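Local structure of glycerate kinase, putative (Thermotoga maritima, 2B8N) at residues Ala300-Glu305 / Ala317-Gly322; Glu269-Ala274 / Phe279-Ile284; Tyr392-Asn397 / Tyr401-Lys406. The protein catalyses the ATP-dependent phosphorylation of D-glycerate to 2-phosphoglycerate, with magnesium as cofactor, in the degradation of serine via 3-hydroxypyruvate. One frame throughout, in Å; residues are numbered along the deposited sequence.

Followed from the N terminus, the chain reaches contact 2 first: helix 263-276 turns back onto strand 280-285, the edge of a mixed sheet, four residues separating 269-274 from 279-284. Contact 1 comes next: helix 292-309 folds onto strand 317-323, the parallel neighbour of that edge strand, and eleven residues, the first four still helical, separate 300-305 from 317-322. Contact 3 follows, closing three residues between helices 391-396 and 400-406. The closures are in series; none nests or crosses. Contacts 1 and 2 meet through the sheet, where A318 N lies 2.8 Å from N280 O, a probable hydrogen bond. Contact 3 stands apart, its nearest atoms about 10 Å from contact 1 and about 19 Å from contact 2.

Contact 1: Ala300-Glu305 / Ala317-Gly322; sequences ASIMKE and AALIFG
I302 reaches strand 317-322 with two branches that do different work. Its CG1 stands anti to the carbonyl carbon (chi1 -58°), which leaves CG2 beside that carbonyl carbon and facing L319: CG2 lies 3.5 Å from L319 CD1. The other branch, extended at chi2, carries CD1 to the ring of F321, where it sits at the edge, near the ring plane, 3.9 Å from F321 CZ. The same L319 CD1 also receives M303, a selenomethionine in the crystal, whose CG comes to 4.0 Å. L319 CD1 is thus touched by two successive helix residues. The axes approach to 10.1 Å, the ordinary spacing of a helix on a sheet, at 159° between N-to-C directions; the contact is small, with three touching pairs and 162 Å² buried in total.

L319, F321 and M303 form its buried part, while I302 stands partly exposed at the border. Toward solvent, S301 is exposed and returns its OG to R297 O, and the partly exposed E305 forms a salt bridge with R311; A300, also turned from the strand, is covered by L349. On the strand, A318 and I320 turn to the opposite sheet face, against helix 263-276, whereas L319 and F321 serve helix 292-309. That helix connects the parallel neighbours 280-285 and 317-323, a beta-alpha-beta crossover, so this contact seats the crossover helix on its sheet.

All three pairs are carbon against carbon, without a polar group to fix a direction; the contact therefore probably depends on the fit of its apolar side chains.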
# COMPACT_ATOMS: atom_id res chain seq x y z
N ALA A 300 3.30 -23.24 5.97
CA ALA A 300 3.63 -24.64 5.67
C ALA A 300 3.06 -25.60 6.74
O ALA A 300 2.49 -26.62 6.40
CB ALA A 300 5.11 -24.80 5.54
N SER A 301 3.20 -25.27 8.03
CA SER A 301 2.70 -26.14 9.10
C SER A 301 1.21 -26.29 9.06
O SER A 301 0.70 -27.36 9.38
CB SER A 301 3.08 -25.62 10.49
OG SER A 301 4.48 -25.48 10.64
N ILE A 302 0.51 -25.21 8.70
CA ILE A 302 -0.95 -25.26 8.52
C ILE A 302 -1.32 -26.14 7.32
O ILE A 302 -2.21 -26.98 7.42
CB ILE A 302 -1.60 -23.86 8.39
CG1 ILE A 302 -1.28 -22.99 9.61
CG2 ILE A 302 -3.12 -23.97 8.26
CD1 ILE A 302 -1.71 -21.51 9.42
N MSE A 303 -0.60 -25.98 6.21
CA MSE A 303 -0.84 -26.82 5.02
C MSE A 303 -0.67 -28.33 5.33
O MSE A 303 -1.42 -29.17 4.82
CB MSE A 303 0.05 -26.38 3.85
CG MSE A 303 -0.31 -24.95 3.40
SE MSE A 303 0.88 -24.09 2.13
CE MSE A 303 0.73 -25.28 0.70
N LYS A 304 0.31 -28.66 6.18
CA LYS A 304 0.55 -30.05 6.57
C LYS A 304 -0.59 -30.56 7.44
O LYS A 304 -0.96 -31.73 7.37
CB LYS A 304 1.89 -30.20 7.31
CG LYS A 304 3.14 -29.72 6.53
CD LYS A 304 4.40 -30.36 7.06
CE LYS A 304 5.47 -29.37 7.41
NZ LYS A 304 6.31 -29.90 8.55
N GLU A 305 -1.17 -29.68 8.25
CA GLU A 305 -2.30 -30.08 9.06
C GLU A 305 -3.49 -30.45 8.16
O GLU A 305 -4.16 -31.47 8.38
CB GLU A 305 -2.68 -28.98 10.04
CG GLU A 305 -3.50 -29.47 11.24
CD GLU A 305 -2.76 -30.43 12.17
OE1 GLU A 305 -1.49 -30.50 12.14
OE2 GLU A 305 -3.46 -31.12 12.94
N ALA A 317 -8.62 -27.82 -0.20
CA ALA A 317 -8.64 -26.63 0.67
C ALA A 317 -7.84 -25.50 0.07
O ALA A 317 -6.89 -25.74 -0.67
CB ALA A 317 -8.12 -26.95 2.10
N ALA A 318 -8.27 -24.28 0.39
CA ALA A 318 -7.57 -23.06 0.03
C ALA A 318 -7.47 -22.16 1.26
O ALA A 318 -8.47 -21.64 1.73
CB ALA A 318 -8.27 -22.34 -1.10
N LEU A 319 -6.24 -22.02 1.78
CA LEU A 319 -5.95 -21.17 2.93
C LEU A 319 -5.49 -19.82 2.40
O LEU A 319 -4.57 -19.77 1.61
CB LEU A 319 -4.83 -21.79 3.76
CG LEU A 319 -5.06 -23.18 4.35
CD1 LEU A 319 -3.76 -23.67 4.86
CD2 LEU A 319 -6.07 -23.16 5.47
N ILE A 320 -6.10 -18.73 2.88
CA ILE A 320 -5.75 -17.37 2.39
C ILE A 320 -5.11 -16.49 3.48
O ILE A 320 -5.65 -16.35 4.60
CB ILE A 320 -6.98 -16.63 1.76
CG1 ILE A 320 -7.48 -17.35 0.49
CG2 ILE A 320 -6.64 -15.14 1.42
CD1 ILE A 320 -8.76 -18.05 0.68
N PHE A 321 -3.98 -15.87 3.13
CA PHE A 321 -3.26 -14.94 4.03
C PHE A 321 -2.93 -13.60 3.36
O PHE A 321 -2.59 -13.53 2.17
CB PHE A 321 -1.96 -15.59 4.53
CG PHE A 321 -2.14 -17.00 5.05
CD1 PHE A 321 -2.16 -18.07 4.20
CD2 PHE A 321 -2.24 -17.25 6.42
CE1 PHE A 321 -2.28 -19.37 4.68
CE2 PHE A 321 -2.39 -18.55 6.90
CZ PHE A 321 -2.41 -19.61 6.04
N GLY A 322 -3.06 -12.54 4.13
CA GLY A 322 -2.73 -11.19 3.68
C GLY A 322 -1.99 -10.46 4.78
O GLY A 322 -2.20 -10.72 5.96

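Contact 2: Glu269-Ala274 / Phe279-Ile284; sequences EAKSLA and FNAEII
K271 and E282 run alongside each other in the same direction and join at their ends. K271 has CG anti to its backbone N (chi1 175°) and stays extended to the amine; its CD and CE pass the A281 carbonyl, CE 3.7 Å from A281 O, and carry NZ to a salt bridge with E282 OE1 at 2.8 Å. E282 starts away from the helix, yet the bend at chi2 (59°) brings its carboxylate back. NZ meets OE1 on the syn side, out of the carboxylate plane, while I283 N donates to the anti lone pair of the same oxygen at 3.0 Å. Two donors from different directions thus limit how the carboxylate can turn. I283 adds an apolar flank, its CG1 lying 4.3 Å from K271 CD.

At the other end the fit is closer to the backbone. A274 CB and A281 CB stand 3.8 Å apart, consistent with the close 7.6 Å approach of the axes of helix 263-276 and edge strand 280-285. F279 N bonds to A274 O at 3.1 Å (N-H...O angle 154°), an i+5 to i backbone bond just past the helix end, and that oxygen also lies in plane at the edge of the F279 ring.

Replacing E282 by alanine is likely to leave the K271 amine without its counter-charge and I283 N without this side-chain acceptor. Together, the partly exposed ion pair and the F279 N to A274 O bond probably fix the offset of helix and strand.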
# COMPACT_ATOMS: atom_id res chain seq x y z
N GLU A 269 -11.72 -11.57 -2.23
CA GLU A 269 -11.90 -11.96 -3.62
C GLU A 269 -11.25 -13.32 -3.87
O GLU A 269 -11.81 -14.16 -4.57
CB GLU A 269 -11.33 -10.92 -4.58
CG GLU A 269 -11.69 -11.17 -6.05
CD GLU A 269 -13.15 -10.88 -6.36
OE1 GLU A 269 -13.92 -10.68 -5.40
OE2 GLU A 269 -13.53 -10.87 -7.56
N ALA A 270 -10.07 -13.54 -3.30
CA ALA A 270 -9.42 -14.84 -3.45
C ALA A 270 -10.28 -15.91 -2.81
O ALA A 270 -10.46 -16.97 -3.40
CB ALA A 270 -8.07 -14.84 -2.86
N LYS A 271 -10.85 -15.62 -1.63
CA LYS A 271 -11.76 -16.58 -0.97
C LYS A 271 -12.94 -16.98 -1.85
O LYS A 271 -13.29 -18.17 -1.95
CB LYS A 271 -12.33 -16.04 0.34
CG LYS A 271 -13.37 -16.98 0.97
CD LYS A 271 -13.64 -16.62 2.44
CE LYS A 271 -14.80 -17.41 3.01
NZ LYS A 271 -15.23 -16.92 4.34
N SER A 272 -13.57 -16.00 -2.48
CA SER A 272 -14.72 -16.29 -3.29
C SER A 272 -14.32 -16.92 -4.64
O SER A 272 -15.05 -17.75 -5.15
CB SER A 272 -15.60 -15.06 -3.45
OG SER A 272 -15.40 -14.51 -4.72
N LEU A 273 -13.17 -16.56 -5.21
CA LEU A 273 -12.69 -17.18 -6.45
C LEU A 273 -12.36 -18.65 -6.20
O LEU A 273 -12.68 -19.51 -7.02
CB LEU A 273 -11.46 -16.44 -6.99
CG LEU A 273 -11.69 -15.08 -7.69
CD1 LEU A 273 -10.40 -14.27 -7.77
CD2 LEU A 273 -12.27 -15.20 -9.06
N ALA A 274 -11.73 -18.92 -5.06
CA ALA A 274 -11.40 -20.29 -4.64
C ALA A 274 -12.65 -21.15 -4.42
O ALA A 274 -12.70 -22.28 -4.87
CB ALA A 274 -10.57 -20.27 -3.38
N PHE A 279 -13.14 -25.24 -4.00
CA PHE A 279 -12.29 -25.34 -2.81
C PHE A 279 -13.03 -24.97 -1.54
O PHE A 279 -13.81 -24.02 -1.52
CB PHE A 279 -11.06 -24.42 -2.91
CG PHE A 279 -10.01 -24.95 -3.84
CD1 PHE A 279 -9.22 -26.03 -3.45
CD2 PHE A 279 -9.83 -24.39 -5.09
CE1 PHE A 279 -8.25 -26.55 -4.31
CE2 PHE A 279 -8.87 -24.91 -5.97
CZ PHE A 279 -8.09 -25.99 -5.58
N ASN A 280 -12.78 -25.71 -0.47
CA ASN A 280 -13.15 -25.26 0.84
C ASN A 280 -12.14 -24.15 1.16
O ASN A 280 -10.95 -24.43 1.26
CB ASN A 280 -13.04 -26.39 1.88
CG ASN A 280 -13.95 -27.58 1.57
OD1 ASN A 280 -15.14 -27.42 1.23
ND2 ASN A 280 -13.39 -28.78 1.70
N ALA A 281 -12.61 -22.91 1.29
CA ALA A 281 -11.72 -21.77 1.41
C ALA A 281 -11.99 -20.96 2.65
O ALA A 281 -13.16 -20.72 2.99
CB ALA A 281 -11.85 -20.87 0.20
N GLU A 282 -10.91 -20.55 3.33
CA GLU A 282 -11.02 -19.57 4.43
C GLU A 282 -9.80 -18.63 4.50
O GLU A 282 -8.69 -18.98 4.06
CB GLU A 282 -11.27 -20.27 5.80
CG GLU A 282 -11.64 -19.33 6.94
CD GLU A 282 -12.90 -18.48 6.69
OE1 GLU A 282 -12.91 -17.57 5.83
OE2 GLU A 282 -13.91 -18.71 7.40
N ILE A 283 -10.06 -17.45 5.05
CA ILE A 283 -9.06 -16.46 5.36
C ILE A 283 -8.59 -16.66 6.77
O ILE A 283 -9.37 -16.51 7.72
CB ILE A 283 -9.66 -15.04 5.26
CG1 ILE A 283 -10.05 -14.74 3.81
CG2 ILE A 283 -8.65 -14.01 5.76
CD1 ILE A 283 -10.89 -13.47 3.64
N ILE A 284 -7.31 -16.97 6.94
CA ILE A 284 -6.72 -17.20 8.28
C ILE A 284 -6.33 -15.90 8.97
O ILE A 284 -6.52 -15.74 10.18
CB ILE A 284 -5.50 -18.08 8.19
CG1 ILE A 284 -5.86 -19.42 7.53
CG2 ILE A 284 -4.92 -18.31 9.56
CD1 ILE A 284 -7.00 -20.15 8.23

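Contact 3: Tyr392-Asn397 / Tyr401-Lys406; sequences YQYLKN and YNALKK
The first torsion of Y394 (chi1 -77°) sets CG anti to the carbonyl carbon and aims the ring across to helix 400-406, where one ring face lies over A403 CA. A403 CB fits against the root of the side chain, 3.7 Å from Y394 CB, in the region where the two backbones come closest: the CA atoms of Y394 and A403 are 6.2 Å apart. K406 also has CG anti to its carbonyl carbon; its chain runs extended until a bend at chi4 (-63°), crossing the tyrosine at about a right angle. Its CE stops 3.4 Å from Y394 OH, an approach by a methylene rather than by the amine.

The two short helices form an antiparallel alpha-alpha hairpin in the MOFRL family region, with 147° between their N-to-C directions and axes 9.5 Å apart at closest. L395 and L404 place the hairpin against helix 337-348, touching E340 and Q339 respectively.

The polar end of Y394 is engaged with E389, whose OE1 is hydrogen-bonded to the phenol oxygen. K406 NZ makes a long, weak ion pair with E389 OE2, so the same carboxylate faces both side chains. N402 contributes at the margin: its CB lies obliquely to the ring, 4.3 Å from Y394 CE1, while its ND2 is hydrogen-bonded to D399 OD2 in the connection between the helices.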
# COMPACT_ATOMS: atom_id res chain seq x y z
N TYR A 392 18.85 -23.59 1.87
CA TYR A 392 19.14 -22.82 3.11
C TYR A 392 20.18 -21.74 2.88
O TYR A 392 20.11 -20.67 3.48
CB TYR A 392 19.65 -23.69 4.25
CG TYR A 392 18.65 -24.69 4.74
CD1 TYR A 392 17.73 -24.35 5.75
CD2 TYR A 392 18.61 -25.99 4.21
CE1 TYR A 392 16.79 -25.28 6.21
CE2 TYR A 392 17.68 -26.92 4.66
CZ TYR A 392 16.78 -26.57 5.65
OH TYR A 392 15.86 -27.51 6.08
N GLN A 393 21.16 -22.03 2.04
CA GLN A 393 22.21 -21.06 1.76
C GLN A 393 21.68 -19.83 1.00
O GLN A 393 22.14 -18.71 1.23
CB GLN A 393 23.37 -21.76 1.03
CG GLN A 393 24.75 -21.25 1.42
CD GLN A 393 25.03 -21.43 2.91
OE1 GLN A 393 25.34 -20.46 3.62
NE2 GLN A 393 24.90 -22.66 3.41
N TYR A 394 20.70 -20.02 0.10
CA TYR A 394 20.09 -18.89 -0.62
C TYR A 394 19.29 -18.03 0.34
O TYR A 394 19.30 -16.81 0.25
CB TYR A 394 19.20 -19.37 -1.77
CG TYR A 394 20.03 -19.79 -2.94
CD1 TYR A 394 20.62 -18.84 -3.76
CD2 TYR A 394 20.30 -21.12 -3.18
CE1 TYR A 394 21.43 -19.22 -4.81
CE2 TYR A 394 21.10 -21.50 -4.22
CZ TYR A 394 21.66 -20.55 -5.03
OH TYR A 394 22.46 -20.94 -6.08
N LEU A 395 18.62 -18.68 1.27
CA LEU A 395 17.83 -18.00 2.26
C LEU A 395 18.77 -17.28 3.25
O LEU A 395 18.63 -16.09 3.51
CB LEU A 395 16.89 -18.99 2.94
CG LEU A 395 15.62 -18.53 3.67
CD1 LEU A 395 14.70 -17.56 2.91
CD2 LEU A 395 14.85 -19.78 4.05
N LYS A 396 19.78 -17.98 3.76
CA LYS A 396 20.72 -17.35 4.70
C LYS A 396 21.32 -16.08 4.11
O LYS A 396 21.58 -15.11 4.81
CB LYS A 396 21.85 -18.31 5.11
CG LYS A 396 22.95 -17.66 6.03
CD LYS A 396 24.11 -18.61 6.40
CE LYS A 396 23.65 -19.74 7.30
NZ LYS A 396 24.82 -20.48 7.86
N ASN A 397 21.53 -16.08 2.80
CA ASN A 397 22.20 -14.98 2.13
C ASN A 397 21.22 -13.93 1.56
O ASN A 397 21.65 -13.00 0.88
CB ASN A 397 23.09 -15.55 1.04
CG ASN A 397 24.22 -14.64 0.66
OD1 ASN A 397 25.00 -14.20 1.51
ND2 ASN A 397 24.34 -14.36 -0.63
N TYR A 401 15.36 -14.57 -4.74
CA TYR A 401 15.08 -14.41 -6.18
C TYR A 401 15.74 -15.49 -7.01
O TYR A 401 15.08 -16.15 -7.82
CB TYR A 401 15.54 -13.04 -6.70
CG TYR A 401 15.23 -12.77 -8.15
CD1 TYR A 401 16.07 -13.22 -9.16
CD2 TYR A 401 14.12 -12.03 -8.52
CE1 TYR A 401 15.80 -12.96 -10.51
CE2 TYR A 401 13.84 -11.77 -9.87
CZ TYR A 401 14.69 -12.24 -10.85
OH TYR A 401 14.43 -11.98 -12.18
N ASN A 402 17.06 -15.63 -6.82
CA ASN A 402 17.89 -16.56 -7.61
C ASN A 402 17.55 -18.02 -7.38
O ASN A 402 17.58 -18.80 -8.31
CB ASN A 402 19.39 -16.34 -7.32
CG ASN A 402 19.96 -15.11 -8.02
OD1 ASN A 402 19.39 -14.60 -8.97
ND2 ASN A 402 21.10 -14.64 -7.56
N ALA A 403 17.22 -18.38 -6.14
CA ALA A 403 16.82 -19.74 -5.83
C ALA A 403 15.54 -20.11 -6.57
O ALA A 403 15.43 -21.22 -7.09
CB ALA A 403 16.62 -19.90 -4.35
N LEU A 404 14.60 -19.17 -6.61
CA LEU A 404 13.32 -19.38 -7.29
C LEU A 404 13.44 -19.37 -8.82
O LEU A 404 12.79 -20.17 -9.49
CB LEU A 404 12.28 -18.35 -6.81
CG LEU A 404 11.96 -18.29 -5.30
CD1 LEU A 404 11.19 -17.02 -4.96
CD2 LEU A 404 11.16 -19.52 -4.82
N LYS A 405 14.28 -18.49 -9.39
CA LYS A 405 14.51 -18.51 -10.85
C LYS A 405 15.07 -19.87 -11.31
O LYS A 405 14.64 -20.41 -12.32
CB LYS A 405 15.44 -17.38 -11.33
N LYS A 406 16.01 -20.41 -10.55
CA LYS A 406 16.67 -21.67 -10.88
C LYS A 406 15.73 -22.86 -10.84
O LYS A 406 16.01 -23.90 -11.43
CB LYS A 406 17.83 -21.97 -9.91
CG LYS A 406 19.10 -21.20 -10.18
CD LYS A 406 20.13 -21.47 -9.10
CE LYS A 406 21.31 -20.52 -9.21
NZ LYS A 406 22.00 -20.73 -10.50